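Local coordinates for protein cytosolic phospholipase A2 delta (Homo sapiens, PDB 5IZ5) that cleaves glycerophospholipids at the sn-2 position in a calcium-dependent manner, with a preference for linoleic acid, releasing a lysophospholipid and a free fatty acid, at residues V444-Q452 with P520-E528; L539-T547 with L589-T598. The protein carries 3 engineered substitutions. All blocks are in the same frame, centred on the assembly; numbering follows the deposited sequence.

Contact 1: V444-Q452 with P520-E528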
ATOM      1  N   VAL B 444      25.424  -5.797   1.974  1.00 42.48           N
ATOM      2  CA  VAL B 444      24.199  -5.857   2.755  1.00 42.11           C
ATOM      3  C   VAL B 444      24.150  -4.631   3.664  1.00 42.99           C
ATOM      4  O   VAL B 444      25.101  -4.358   4.399  1.00 43.16           O
ATOM      5  CB  VAL B 444      24.136  -7.154   3.603  1.00 42.58           C
ATOM      6  CG1 VAL B 444      23.005  -7.100   4.625  1.00 42.17           C
ATOM      7  CG2 VAL B 444      23.968  -8.366   2.695  1.00 43.03           C
ATOM      8  N   MET B 445      23.040  -3.901   3.607  1.00 43.65           N
ATOM      9  CA  MET B 445      22.878  -2.663   4.353  1.00 46.03           C
ATOM     10  C   MET B 445      21.792  -2.879   5.395  1.00 47.40           C
ATOM     11  O   MET B 445      20.602  -2.748   5.102  1.00 44.66           O
ATOM     12  CB  MET B 445      22.507  -1.524   3.401  1.00 48.35           C
ATOM     13  CG  MET B 445      22.596  -0.129   4.001  1.00 52.93           C
ATOM     14  SD  MET B 445      24.154   0.229   4.847  1.00 57.17           S
ATOM     15  CE  MET B 445      25.359  -0.304   3.636  1.00 52.01           C
ATOM     16  N   ASP B 446      22.204  -3.221   6.614  1.00 47.17           N
ATOM     17  CA  ASP B 446      21.267  -3.681   7.635  1.00 51.37           C
ATOM     18  C   ASP B 446      20.618  -2.514   8.384  1.00 51.21           C
ATOM     19  O   ASP B 446      20.832  -2.329   9.578  1.00 54.52           O
ATOM     20  CB  ASP B 446      21.975  -4.636   8.607  1.00 55.81           C
ATOM     21  CG  ASP B 446      21.005  -5.535   9.363  1.00 60.61           C
ATOM     22  OD1 ASP B 446      19.770  -5.341   9.250  1.00 63.63           O
ATOM     23  OD2 ASP B 446      21.485  -6.445  10.074  1.00 65.11           O
ATOM     24  N   GLN B 447      19.829  -1.730   7.661  1.00 48.15           N
ATOM     25  CA  GLN B 447      19.065  -0.633   8.233  1.00 46.79           C
ATOM     26  C   GLN B 447      17.607  -0.872   7.888  1.00 43.62           C
ATOM     27  O   GLN B 447      17.296  -1.455   6.848  1.00 42.17           O
ATOM     28  CB  GLN B 447      19.533   0.711   7.664  1.00 47.67           C
ATOM     29  CG  GLN B 447      20.921   1.120   8.128  1.00 49.65           C
ATOM     30  CD  GLN B 447      21.479   2.326   7.386  1.00 53.09           C
ATOM     31  OE1 GLN B 447      20.926   2.776   6.383  1.00 53.04           O
ATOM     32  NE2 GLN B 447      22.585   2.859   7.885  1.00 55.14           N
ATOM     33  N   LYS B 448      16.720  -0.416   8.761  1.00 40.82           N
ATOM     34  CA  LYS B 448      15.290  -0.640   8.596  1.00 40.52           C
ATOM     35  C   LYS B 448      14.520   0.653   8.745  1.00 37.90           C
ATOM     36  O   LYS B 448      14.977   1.581   9.409  1.00 38.86           O
ATOM     37  CB  LYS B 448      14.807  -1.662   9.618  1.00 42.08           C
ATOM     38  CG  LYS B 448      15.539  -2.993   9.526  1.00 45.26           C
ATOM     39  CD  LYS B 448      15.003  -4.002  10.528  1.00 48.58           C
ATOM     40  CE  LYS B 448      15.870  -5.236  10.702  1.00 51.42           C
ATOM     41  NZ  LYS B 448      16.783  -5.528   9.566  1.00 54.59           N
ATOM     42  N   LEU B 449      13.338   0.703   8.136  1.00 35.53           N
ATOM     43  CA  LEU B 449      12.493   1.884   8.200  1.00 35.34           C
ATOM     44  C   LEU B 449      12.212   2.309   9.642  1.00 36.28           C
ATOM     45  O   LEU B 449      12.211   3.497   9.946  1.00 35.64           O
ATOM     46  CB  LEU B 449      11.175   1.654   7.452  1.00 34.55           C
ATOM     47  CG  LEU B 449      10.143   2.788   7.491  1.00 33.84           C
ATOM     48  CD1 LEU B 449      10.742   4.117   7.055  1.00 33.88           C
ATOM     49  CD2 LEU B 449       8.950   2.436   6.612  1.00 35.42           C
ATOM     50  N   SER B 450      11.970   1.341  10.521  1.00 36.13           N
ATOM     51  CA  SER B 450      11.704   1.632  11.930  1.00 36.97           C
ATOM     52  C   SER B 450      12.886   2.330  12.608  1.00 36.17           C
ATOM     53  O   SER B 450      12.687   3.140  13.502  1.00 38.61           O
ATOM     54  CB  SER B 450      11.361   0.351  12.692  1.00 36.70           C
ATOM     55  OG  SER B 450      12.443  -0.557  12.686  1.00 37.00           O
ATOM     56  N   GLY B 451      14.101   2.008  12.174  1.00 36.37           N
ATOM     57  CA  GLY B 451      15.318   2.641  12.679  1.00 36.46           C
ATOM     58  C   GLY B 451      15.432   4.123  12.369  1.00 38.52           C
ATOM     59  O   GLY B 451      16.212   4.837  13.009  1.00 39.00           O
ATOM     60  N   GLN B 452      14.640   4.595  11.402  1.00 37.97           N
ATOM     61  CA  GLN B 452      14.603   6.012  11.048  1.00 37.82           C
ATOM     62  C   GLN B 452      13.932   6.889  12.110  1.00 37.96           C
ATOM     63  O   GLN B 452      14.075   8.106  12.078  1.00 35.86           O
ATOM     64  CB  GLN B 452      13.905   6.212   9.696  1.00 38.54           C
ATOM     65  CG  GLN B 452      14.617   5.528   8.538  1.00 38.21           C
ATOM     66  CD  GLN B 452      14.038   5.881   7.181  1.00 38.24           C
ATOM     67  OE1 GLN B 452      13.144   6.720   7.058  1.00 37.21           O
ATOM     68  NE2 GLN B 452      14.549   5.234   6.147  1.00 38.31           N
ATOM     69  N   PRO B 520       9.626 -10.890  10.655  1.00 40.91           N
ATOM     70  CA  PRO B 520      10.658  -9.876  10.905  1.00 40.26           C
ATOM     71  C   PRO B 520      10.629  -8.717   9.898  1.00 39.90           C
ATOM     72  O   PRO B 520      10.443  -8.947   8.702  1.00 38.29           O
ATOM     73  CB  PRO B 520      11.967 -10.658  10.766  1.00 39.69           C
ATOM     74  CG  PRO B 520      11.599 -12.080  11.018  1.00 40.54           C
ATOM     75  CD  PRO B 520      10.194 -12.244  10.519  1.00 40.61           C
ATOM     76  N   GLU B 521      10.797  -7.490  10.389  1.00 38.86           N
ATOM     77  CA  GLU B 521      10.853  -6.314   9.522  1.00 38.09           C
ATOM     78  C   GLU B 521      12.000  -6.480   8.538  1.00 36.34           C
ATOM     79  O   GLU B 521      13.101  -6.833   8.932  1.00 35.13           O
ATOM     80  CB  GLU B 521      11.061  -5.034  10.335  1.00 39.15           C
ATOM     81  CG  GLU B 521      11.020  -3.758   9.495  1.00 39.65           C
ATOM     82  CD  GLU B 521      11.257  -2.489  10.297  1.00 41.41           C
ATOM     83  OE1 GLU B 521      11.527  -2.579  11.512  1.00 41.40           O
ATOM     84  OE2 GLU B 521      11.177  -1.390   9.706  1.00 41.61           O
ATOM     85  N   PRO B 522      11.744  -6.242   7.246  1.00 37.26           N
ATOM     86  CA  PRO B 522      12.834  -6.422   6.300  1.00 37.90           C
ATOM     87  C   PRO B 522      13.842  -5.279   6.297  1.00 37.09           C
ATOM     88  O   PRO B 522      13.575  -4.191   6.789  1.00 37.67           O
ATOM     89  CB  PRO B 522      12.121  -6.478   4.955  1.00 39.21           C
ATOM     90  CG  PRO B 522      10.895  -5.664   5.157  1.00 39.01           C
ATOM     91  CD  PRO B 522      10.477  -5.916   6.574  1.00 37.83           C
ATOM     92  N   ARG B 523      15.001  -5.584   5.739  1.00 37.17           N
ATOM     93  CA  ARG B 523      16.026  -4.622   5.380  1.00 37.99           C
ATOM     94  C   ARG B 523      15.409  -3.552   4.462  1.00 36.67           C
ATOM     95  O   ARG B 523      14.514  -3.860   3.676  1.00 34.19           O
ATOM     96  CB  ARG B 523      17.126  -5.381   4.630  1.00 40.25           C
ATOM     97  CG  ARG B 523      18.529  -4.976   4.960  1.00 41.59           C
ATOM     98  CD  ARG B 523      19.509  -6.125   4.796  1.00 41.21           C
ATOM     99  NE  ARG B 523      19.692  -6.569   3.407  1.00 38.18           N
ATOM    100  CZ  ARG B 523      19.419  -7.793   2.938  1.00 37.55           C
ATOM    101  NH1 ARG B 523      18.903  -8.742   3.718  1.00 36.28           N
ATOM    102  NH2 ARG B 523      19.661  -8.077   1.665  1.00 35.98           N
ATOM    103  N   ILE B 524      15.890  -2.311   4.549  1.00 35.89           N
ATOM    104  CA  ILE B 524      15.258  -1.204   3.821  1.00 36.55           C
ATOM    105  C   ILE B 524      15.304  -1.341   2.293  1.00 35.34           C
ATOM    106  O   ILE B 524      14.413  -0.833   1.612  1.00 35.47           O
ATOM    107  CB  ILE B 524      15.785   0.196   4.250  1.00 36.66           C
ATOM    108  CG1 ILE B 524      14.876   1.285   3.658  1.00 38.02           C
ATOM    109  CG2 ILE B 524      17.230   0.403   3.827  1.00 35.92           C
ATOM    110  CD1 ILE B 524      14.326   2.260   4.661  1.00 40.55           C
ATOM    111  N   CYS B 525      16.299  -2.049   1.763  1.00 35.00           N
ATOM    112  CA  CYS B 525      16.362  -2.295   0.320  1.00 36.71           C
ATOM    113  C   CYS B 525      15.095  -2.966  -0.221  1.00 36.98           C
ATOM    114  O   CYS B 525      14.753  -2.767  -1.382  1.00 36.97           O
ATOM    115  CB  CYS B 525      17.596  -3.122  -0.061  1.00 36.15           C
ATOM    116  SG  CYS B 525      17.683  -4.786   0.643  1.00 36.94           S
ATOM    117  N   PHE B 526      14.398  -3.735   0.616  1.00 35.83           N
ATOM    118  CA  PHE B 526      13.153  -4.384   0.203  1.00 36.27           C
ATOM    119  C   PHE B 526      12.017  -3.392   0.067  1.00 36.51           C
ATOM    120  O   PHE B 526      11.145  -3.573  -0.775  1.00 36.20           O
ATOM    121  CB  PHE B 526      12.779  -5.545   1.139  1.00 35.61           C
ATOM    122  CG  PHE B 526      13.714  -6.703   1.027  1.00 36.72           C
ATOM    123  CD1 PHE B 526      13.531  -7.674   0.048  1.00 37.32           C
ATOM    124  CD2 PHE B 526      14.819  -6.797   1.861  1.00 38.46           C
ATOM    125  CE1 PHE B 526      14.424  -8.727  -0.080  1.00 37.88           C
ATOM    126  CE2 PHE B 526      15.710  -7.847   1.743  1.00 37.94           C
ATOM    127  CZ  PHE B 526      15.515  -8.809   0.770  1.00 37.90           C
ATOM    128  N   LEU B 527      12.014  -2.349   0.888  1.00 35.27           N
ATOM    129  CA  LEU B 527      11.046  -1.282   0.722  1.00 35.91           C
ATOM    130  C   LEU B 527      11.436  -0.383  -0.453  1.00 35.19           C
ATOM    131  O   LEU B 527      10.580   0.016  -1.232  1.00 35.03           O
ATOM    132  CB  LEU B 527      10.900  -0.461   2.002  1.00 36.94           C
ATOM    133  CG  LEU B 527      10.353  -1.208   3.220  1.00 38.51           C
ATOM    134  CD1 LEU B 527      10.084  -0.217   4.337  1.00 40.18           C
ATOM    135  CD2 LEU B 527       9.083  -1.987   2.904  1.00 39.44           C
ATOM    136  N   GLU B 528      12.720  -0.073  -0.577  1.00 34.34           N
ATOM    137  CA  GLU B 528      13.204   0.685  -1.725  1.00 37.00           C
ATOM    138  C   GLU B 528      12.818   0.010  -3.039  1.00 36.74           C
ATOM    139  O   GLU B 528      12.468   0.686  -4.007  1.00 38.65           O
ATOM    140  CB  GLU B 528      14.718   0.871  -1.653  1.00 37.09           C
ATOM    141  CG  GLU B 528      15.131   1.882  -0.602  1.00 38.40           C
ATOM    142  CD  GLU B 528      16.627   1.909  -0.384  1.00 39.79           C
ATOM    143  OE1 GLU B 528      17.175   0.925   0.156  1.00 39.84           O
ATOM    144  OE2 GLU B 528      17.259   2.915  -0.760  1.00 43.34           O
TER
HETATM  145  O   HOH W   1      19.097  -2.505   2.667  1.00 34.53           O
HETATM  146  O   HOH W   2      12.610  -1.533   6.455  1.00 38.23           O
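E521 grips S450 with both arms of its carboxylate, a good example of a carboxylate binding a backbone N-H and a hydroxyl of the same residue. The glutamate chain is fully drawn out, CG lying opposite its own backbone N (chi1 -176°), and this carries the carboxylate across to the start of the 3-10 segment at S450. S450 N donates to E521 OE2 at 3.0 Å and S450 OG to E521 OE1 at 2.5 Å, each carboxylate oxygen accepting on its syn lone pair, so the group is fixed against rotation. I524 N donates to Q447 O at 2.8 Å, tying the loop to the first turn of the helix. Two waters also bridge the backbones: one joins M445 O to C525 N, the other L449 N to P522 O.

Packing is tightest on the buried flank. The L449 and L527 side chains cross at about a right angle, CD2 of L449 3.7 Å from CD1 of L527, and I524 CD1 meets Q452 NE2 at 3.3 Å, while Q452 OE1 bonds to Y466 OH.

The solvent side, with V444 and D446 exposed, is looser. K448 slides past E521 in the opposite direction, and its NZ makes a salt bridge with D446 OD1 at 3.0 Å. V444 CG1 lies over one face of the R523 guanidinium, 3.6 Å from R523 NE, with F526 CE2 over the other; R523 itself is held by salt bridges from NE to E437 and from NH1 to E415.

Loop 444-452 is thus fastened to the start of helix 524-531, within the patatin-like catalytic domain of cytosolic phospholipases A2, where the L527 side chain lies about 12 Å from that of D651, the proton acceptor by similarity.

Contact 2: L539-T547 with L589-T598; sequences LLDAWYDLT and LAQAFKGFLT
W543, the last residue of helix 534-543, and Y544 just after it both set CG opposite their own carbonyl carbon (chi1 -82° and -57°), which sends the two rings out together toward A590 and K594. The indole lies against the backbone: A590 CA sits over the face of its six-membered ring as a CH-pi contact, 3.9 Å from the centroid, and A590 CB is 3.7 Å from W543 CE2. L539 CD1 covers the opposite face, while L589 CD1 touches W543 CZ2 at 3.8 Å.

Y544 OH, at the indole edge, donates to K594 O; the modelled 2.4 Å is very short and its exact value doubtful. The K594 chain bends back alongside the phenol, its CD 3.6 Å from Y544 CE2, and its CE approaches W543 O. Beyond it, the bond from T598 N to G595 O closes a type I turn, and T598 OG1 adds a second bond to that carbonyl from the same face.

A leucine in place of W543 would probably open a gap between L539 and A590, and the CH-pi contact would go.

The axes of segments 539-543 and 589-593 run at 93° and come no closer than 12.3 Å: a near-perpendicular helix pair of the catalytic domain, with W543 spanning to helix 588-593 and Y544 reaching the turn that follows it.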
ATOM      1  N   LEU B 539      13.107  -4.553 -15.991  1.00 50.37           N
ATOM      2  CA  LEU B 539      13.928  -5.764 -16.009  1.00 50.75           C
ATOM      3  C   LEU B 539      13.197  -6.836 -16.815  1.00 50.38           C
ATOM      4  O   LEU B 539      13.807  -7.567 -17.585  1.00 49.11           O
ATOM      5  CB  LEU B 539      14.208  -6.263 -14.587  1.00 52.67           C
ATOM      6  CG  LEU B 539      15.305  -7.315 -14.383  1.00 54.47           C
ATOM      7  CD1 LEU B 539      16.651  -6.911 -14.966  1.00 54.82           C
ATOM      8  CD2 LEU B 539      15.467  -7.631 -12.894  1.00 56.96           C
ATOM      9  N   LEU B 540      11.879  -6.886 -16.666  1.00 51.97           N
ATOM     10  CA  LEU B 540      11.073  -7.884 -17.353  1.00 53.23           C
ATOM     11  C   LEU B 540      11.094  -7.682 -18.872  1.00 55.71           C
ATOM     12  O   LEU B 540      11.245  -8.645 -19.620  1.00 54.88           O
ATOM     13  CB  LEU B 540       9.639  -7.844 -16.812  1.00 54.73           C
ATOM     14  CG  LEU B 540       8.633  -8.811 -17.496  1.00 57.32           C
ATOM     15  CD1 LEU B 540       7.845  -9.675 -16.514  1.00 58.25           C
ATOM     16  CD2 LEU B 540       7.652  -8.043 -18.370  1.00 57.70           C
ATOM     17  N   ASP B 541      10.943  -6.437 -19.323  1.00 58.64           N
ATOM     18  CA  ASP B 541      11.007  -6.119 -20.756  1.00 59.85           C
ATOM     19  C   ASP B 541      12.394  -6.314 -21.369  1.00 58.82           C
ATOM     20  O   ASP B 541      12.524  -6.807 -22.492  1.00 61.64           O
ATOM     21  CB  ASP B 541      10.580  -4.671 -21.021  1.00 63.87           C
ATOM     22  CG  ASP B 541       9.079  -4.444 -20.895  1.00 66.28           C
ATOM     23  OD1 ASP B 541       8.305  -5.417 -20.735  1.00 70.79           O
ATOM     24  OD2 ASP B 541       8.675  -3.260 -20.961  1.00 69.57           O
ATOM     25  N   ALA B 542      13.426  -5.894 -20.651  1.00 55.45           N
ATOM     26  CA  ALA B 542      14.796  -6.047 -21.128  1.00 54.19           C
ATOM     27  C   ALA B 542      15.211  -7.516 -21.240  1.00 54.77           C
ATOM     28  O   ALA B 542      16.033  -7.865 -22.085  1.00 54.76           O
ATOM     29  CB  ALA B 542      15.758  -5.306 -20.219  1.00 54.60           C
ATOM     30  N   TRP B 543      14.639  -8.368 -20.393  1.00 54.76           N
ATOM     31  CA  TRP B 543      15.060  -9.764 -20.299  1.00 54.39           C
ATOM     32  C   TRP B 543      14.233 -10.755 -21.095  1.00 55.74           C
ATOM     33  O   TRP B 543      14.793 -11.674 -21.677  1.00 53.40           O
ATOM     34  CB  TRP B 543      15.079 -10.229 -18.839  1.00 53.04           C
ATOM     35  CG  TRP B 543      16.327  -9.840 -18.101  1.00 51.70           C
ATOM     36  CD1 TRP B 543      17.282  -8.964 -18.523  1.00 51.34           C
ATOM     37  CD2 TRP B 543      16.750 -10.306 -16.814  1.00 50.03           C
ATOM     38  NE1 TRP B 543      18.283  -8.864 -17.588  1.00 50.96           N
ATOM     39  CE2 TRP B 543      17.978  -9.674 -16.526  1.00 50.77           C
ATOM     40  CE3 TRP B 543      16.213 -11.197 -15.878  1.00 50.58           C
ATOM     41  CZ2 TRP B 543      18.675  -9.902 -15.338  1.00 49.40           C
ATOM     42  CZ3 TRP B 543      16.911 -11.424 -14.698  1.00 49.84           C
ATOM     43  CH2 TRP B 543      18.126 -10.775 -14.439  1.00 48.57           C
ATOM     44  N   TYR B 544      12.917 -10.572 -21.097  1.00 57.09           N
ATOM     45  CA  TYR B 544      11.978 -11.542 -21.632  1.00 61.65           C
ATOM     46  C   TYR B 544      11.271 -10.961 -22.840  1.00 69.35           C
ATOM     47  O   TYR B 544      10.637  -9.909 -22.759  1.00 68.63           O
ATOM     48  CB  TYR B 544      10.951 -11.932 -20.569  1.00 61.57           C
ATOM     49  CG  TYR B 544      11.597 -12.480 -19.326  1.00 61.27           C
ATOM     50  CD1 TYR B 544      11.907 -11.635 -18.276  1.00 59.89           C
ATOM     51  CD2 TYR B 544      11.932 -13.830 -19.209  1.00 60.34           C
ATOM     52  CE1 TYR B 544      12.515 -12.109 -17.133  1.00 58.92           C
ATOM     53  CE2 TYR B 544      12.540 -14.313 -18.062  1.00 59.02           C
ATOM     54  CZ  TYR B 544      12.826 -13.439 -17.033  1.00 57.44           C
ATOM     55  OH  TYR B 544      13.427 -13.877 -15.897  1.00 53.23           O
ATOM     56  N   ASP B 545      11.390 -11.650 -23.968  1.00 78.75           N
ATOM     57  CA  ASP B 545      10.660 -11.269 -25.164  1.00 85.55           C
ATOM     58  C   ASP B 545       9.194 -11.629 -24.951  1.00 89.73           C
ATOM     59  O   ASP B 545       8.733 -12.674 -25.410  1.00 91.76           O
ATOM     60  CB  ASP B 545      11.241 -11.991 -26.396  1.00 87.94           C
ATOM     61  CG  ASP B 545      10.817 -11.351 -27.709  1.00 89.69           C
ATOM     62  OD1 ASP B 545       9.753 -10.691 -27.742  1.00 88.68           O
ATOM     63  OD2 ASP B 545      11.558 -11.509 -28.710  1.00 90.74           O
ATOM     64  N   LEU B 546       8.465 -10.763 -24.246  1.00 93.97           N
ATOM     65  CA  LEU B 546       7.054 -11.027 -23.960  1.00 98.09           C
ATOM     66  C   LEU B 546       6.190 -10.841 -25.207  1.00101.64           C
ATOM     67  O   LEU B 546       5.636  -9.772 -25.471  1.00101.13           O
ATOM     68  CB  LEU B 546       6.521 -10.207 -22.768  1.00 98.84           C
ATOM     69  CG  LEU B 546       6.452 -10.923 -21.405  1.00 98.61           C
ATOM     70  CD1 LEU B 546       5.564 -10.139 -20.451  1.00 98.32           C
ATOM     71  CD2 LEU B 546       5.929 -12.350 -21.509  1.00 97.04           C
ATOM     72  N   THR B 547       6.134 -11.920 -25.979  1.00105.40           N
ATOM     73  CA  THR B 547       5.164 -12.118 -27.046  1.00106.63           C
ATOM     74  C   THR B 547       4.465 -13.403 -26.609  1.00107.12           C
ATOM     75  O   THR B 547       4.421 -14.402 -27.335  1.00105.20           O
ATOM     76  CB  THR B 547       5.834 -12.232 -28.441  1.00107.85           C
ATOM     77  OG1 THR B 547       5.043 -13.066 -29.302  1.00110.72           O
ATOM     78  CG2 THR B 547       7.254 -12.805 -28.351  1.00106.61           C
ATOM     79  N   LEU B 589      24.354 -11.291 -14.495  1.00 45.07           N
ATOM     80  CA  LEU B 589      23.119 -11.222 -13.721  1.00 45.74           C
ATOM     81  C   LEU B 589      22.008 -11.985 -14.433  1.00 45.96           C
ATOM     82  O   LEU B 589      21.323 -12.806 -13.825  1.00 43.81           O
ATOM     83  CB  LEU B 589      22.690  -9.762 -13.517  1.00 45.11           C
ATOM     84  CG  LEU B 589      21.896  -9.352 -12.269  1.00 46.81           C
ATOM     85  CD1 LEU B 589      20.883  -8.271 -12.640  1.00 45.53           C
ATOM     86  CD2 LEU B 589      21.196 -10.498 -11.554  1.00 46.72           C
ATOM     87  N   ALA B 590      21.833 -11.695 -15.721  1.00 46.78           N
ATOM     88  CA  ALA B 590      20.808 -12.348 -16.527  1.00 45.96           C
ATOM     89  C   ALA B 590      21.084 -13.837 -16.650  1.00 44.23           C
ATOM     90  O   ALA B 590      20.179 -14.651 -16.517  1.00 43.29           O
ATOM     91  CB  ALA B 590      20.728 -11.711 -17.907  1.00 46.78           C
ATOM     92  N   GLN B 591      22.338 -14.192 -16.877  1.00 46.50           N
ATOM     93  CA  GLN B 591      22.712 -15.598 -17.014  1.00 49.76           C
ATOM     94  C   GLN B 591      22.362 -16.409 -15.762  1.00 49.25           C
ATOM     95  O   GLN B 591      21.896 -17.547 -15.859  1.00 50.92           O
ATOM     96  CB  GLN B 591      24.195 -15.707 -17.363  1.00 52.28           C
ATOM     97  CG  GLN B 591      24.491 -15.286 -18.787  1.00 56.89           C
ATOM     98  CD  GLN B 591      25.828 -15.789 -19.290  1.00 62.74           C
ATOM     99  OE1 GLN B 591      26.827 -15.794 -18.564  1.00 67.04           O
ATOM    100  NE2 GLN B 591      25.855 -16.214 -20.547  1.00 67.26           N
ATOM    101  N   ALA B 592      22.553 -15.808 -14.591  1.00 46.91           N
ATOM    102  CA  ALA B 592      22.281 -16.490 -13.327  1.00 45.40           C
ATOM    103  C   ALA B 592      20.798 -16.537 -12.975  1.00 42.95           C
ATOM    104  O   ALA B 592      20.362 -17.485 -12.332  1.00 44.00           O
ATOM    105  CB  ALA B 592      23.050 -15.830 -12.193  1.00 45.42           C
ATOM    106  N   PHE B 593      20.037 -15.519 -13.390  1.00 41.42           N
ATOM    107  CA  PHE B 593      18.693 -15.264 -12.861  1.00 41.15           C
ATOM    108  C   PHE B 593      17.549 -15.120 -13.871  1.00 41.73           C
ATOM    109  O   PHE B 593      16.380 -15.091 -13.486  1.00 40.91           O
ATOM    110  CB  PHE B 593      18.793 -14.032 -11.960  1.00 40.04           C
ATOM    111  CG  PHE B 593      19.382 -14.348 -10.623  1.00 39.74           C
ATOM    112  CD1 PHE B 593      18.621 -14.978  -9.641  1.00 39.22           C
ATOM    113  CD2 PHE B 593      20.706 -14.074 -10.363  1.00 39.04           C
ATOM    114  CE1 PHE B 593      19.176 -15.294  -8.416  1.00 38.35           C
ATOM    115  CE2 PHE B 593      21.265 -14.381  -9.135  1.00 38.83           C
ATOM    116  CZ  PHE B 593      20.500 -14.997  -8.164  1.00 38.77           C
ATOM    117  N   LYS B 594      17.861 -15.069 -15.158  1.00 44.47           N
ATOM    118  CA  LYS B 594      16.816 -14.924 -16.174  1.00 47.26           C
ATOM    119  C   LYS B 594      15.857 -16.104 -16.086  1.00 44.72           C
ATOM    120  O   LYS B 594      14.641 -15.936 -15.994  1.00 45.82           O
ATOM    121  CB  LYS B 594      17.477 -14.864 -17.556  1.00 50.88           C
ATOM    122  CG  LYS B 594      16.694 -14.197 -18.668  1.00 53.86           C
ATOM    123  CD  LYS B 594      15.781 -15.156 -19.421  1.00 57.49           C
ATOM    124  CE  LYS B 594      15.814 -14.880 -20.922  1.00 59.17           C
ATOM    125  NZ  LYS B 594      14.526 -15.206 -21.600  1.00 60.69           N
ATOM    126  N   GLY B 595      16.425 -17.300 -16.071  1.00 44.05           N
ATOM    127  CA  GLY B 595      15.653 -18.528 -15.989  1.00 44.70           C
ATOM    128  C   GLY B 595      14.942 -18.647 -14.655  1.00 44.72           C
ATOM    129  O   GLY B 595      13.744 -18.916 -14.592  1.00 42.77           O
ATOM    130  N   PHE B 596      15.700 -18.416 -13.588  1.00 44.56           N
ATOM    131  CA  PHE B 596      15.177 -18.441 -12.220  1.00 45.38           C
ATOM    132  C   PHE B 596      13.901 -17.609 -12.044  1.00 47.53           C
ATOM    133  O   PHE B 596      12.943 -18.047 -11.403  1.00 45.06           O
ATOM    134  CB  PHE B 596      16.271 -17.949 -11.264  1.00 45.47           C
ATOM    135  CG  PHE B 596      15.869 -17.971  -9.820  1.00 45.85           C
ATOM    136  CD1 PHE B 596      15.249 -16.871  -9.246  1.00 46.48           C
ATOM    137  CD2 PHE B 596      16.117 -19.085  -9.033  1.00 46.35           C
ATOM    138  CE1 PHE B 596      14.874 -16.883  -7.915  1.00 47.86           C
ATOM    139  CE2 PHE B 596      15.747 -19.104  -7.698  1.00 47.52           C
ATOM    140  CZ  PHE B 596      15.126 -18.000  -7.137  1.00 47.85           C
ATOM    141  N   LEU B 597      13.893 -16.413 -12.612  1.00 50.22           N
ATOM    142  CA  LEU B 597      12.771 -15.478 -12.440  1.00 51.73           C
ATOM    143  C   LEU B 597      11.554 -15.692 -13.374  1.00 50.95           C
ATOM    144  O   LEU B 597      10.532 -15.028 -13.208  1.00 50.86           O
ATOM    145  CB  LEU B 597      13.311 -14.047 -12.586  1.00 54.01           C
ATOM    146  CG  LEU B 597      12.985 -13.006 -11.501  1.00 55.80           C
ATOM    147  CD1 LEU B 597      13.365 -13.549 -10.132  1.00 56.21           C
ATOM    148  CD2 LEU B 597      13.730 -11.707 -11.774  1.00 55.99           C
ATOM    149  N   THR B 598      11.641 -16.633 -14.313  1.00 52.29           N
ATOM    150  CA  THR B 598      10.681 -16.731 -15.435  1.00 52.64           C
ATOM    151  C   THR B 598       9.203 -16.768 -15.019  1.00 54.26           C
ATOM    152  O   THR B 598       8.348 -16.022 -15.531  1.00 54.27           O
ATOM    153  CB  THR B 598      10.982 -17.995 -16.262  1.00 52.48           C
ATOM    154  OG1 THR B 598      12.337 -17.942 -16.718  1.00 50.33           O
ATOM    155  CG2 THR B 598      10.044 -18.135 -17.462  1.00 52.80           C
TER

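In the fold
Along the chain the two contacts come in series: contact 1 closes with helix 524-531, and contact 2 opens on the next helix, 534-543. Their centres lie 26 Å apart and their nearest atoms about 11 Å, so they do not touch. Both nonetheless lean on the same pair of helices, 406-422 and 428-441: R523 reaches E415 and L434, whereas F593 packs on Y412 and L431. Contact 1 is the more central, its centre about 17 Å from the centre of the chain, against 26 Å for the centre of contact 2, which lies away from the annotated sites. Together they illustrate how loops and short helices are packed on the same two helices of one catalytic domain.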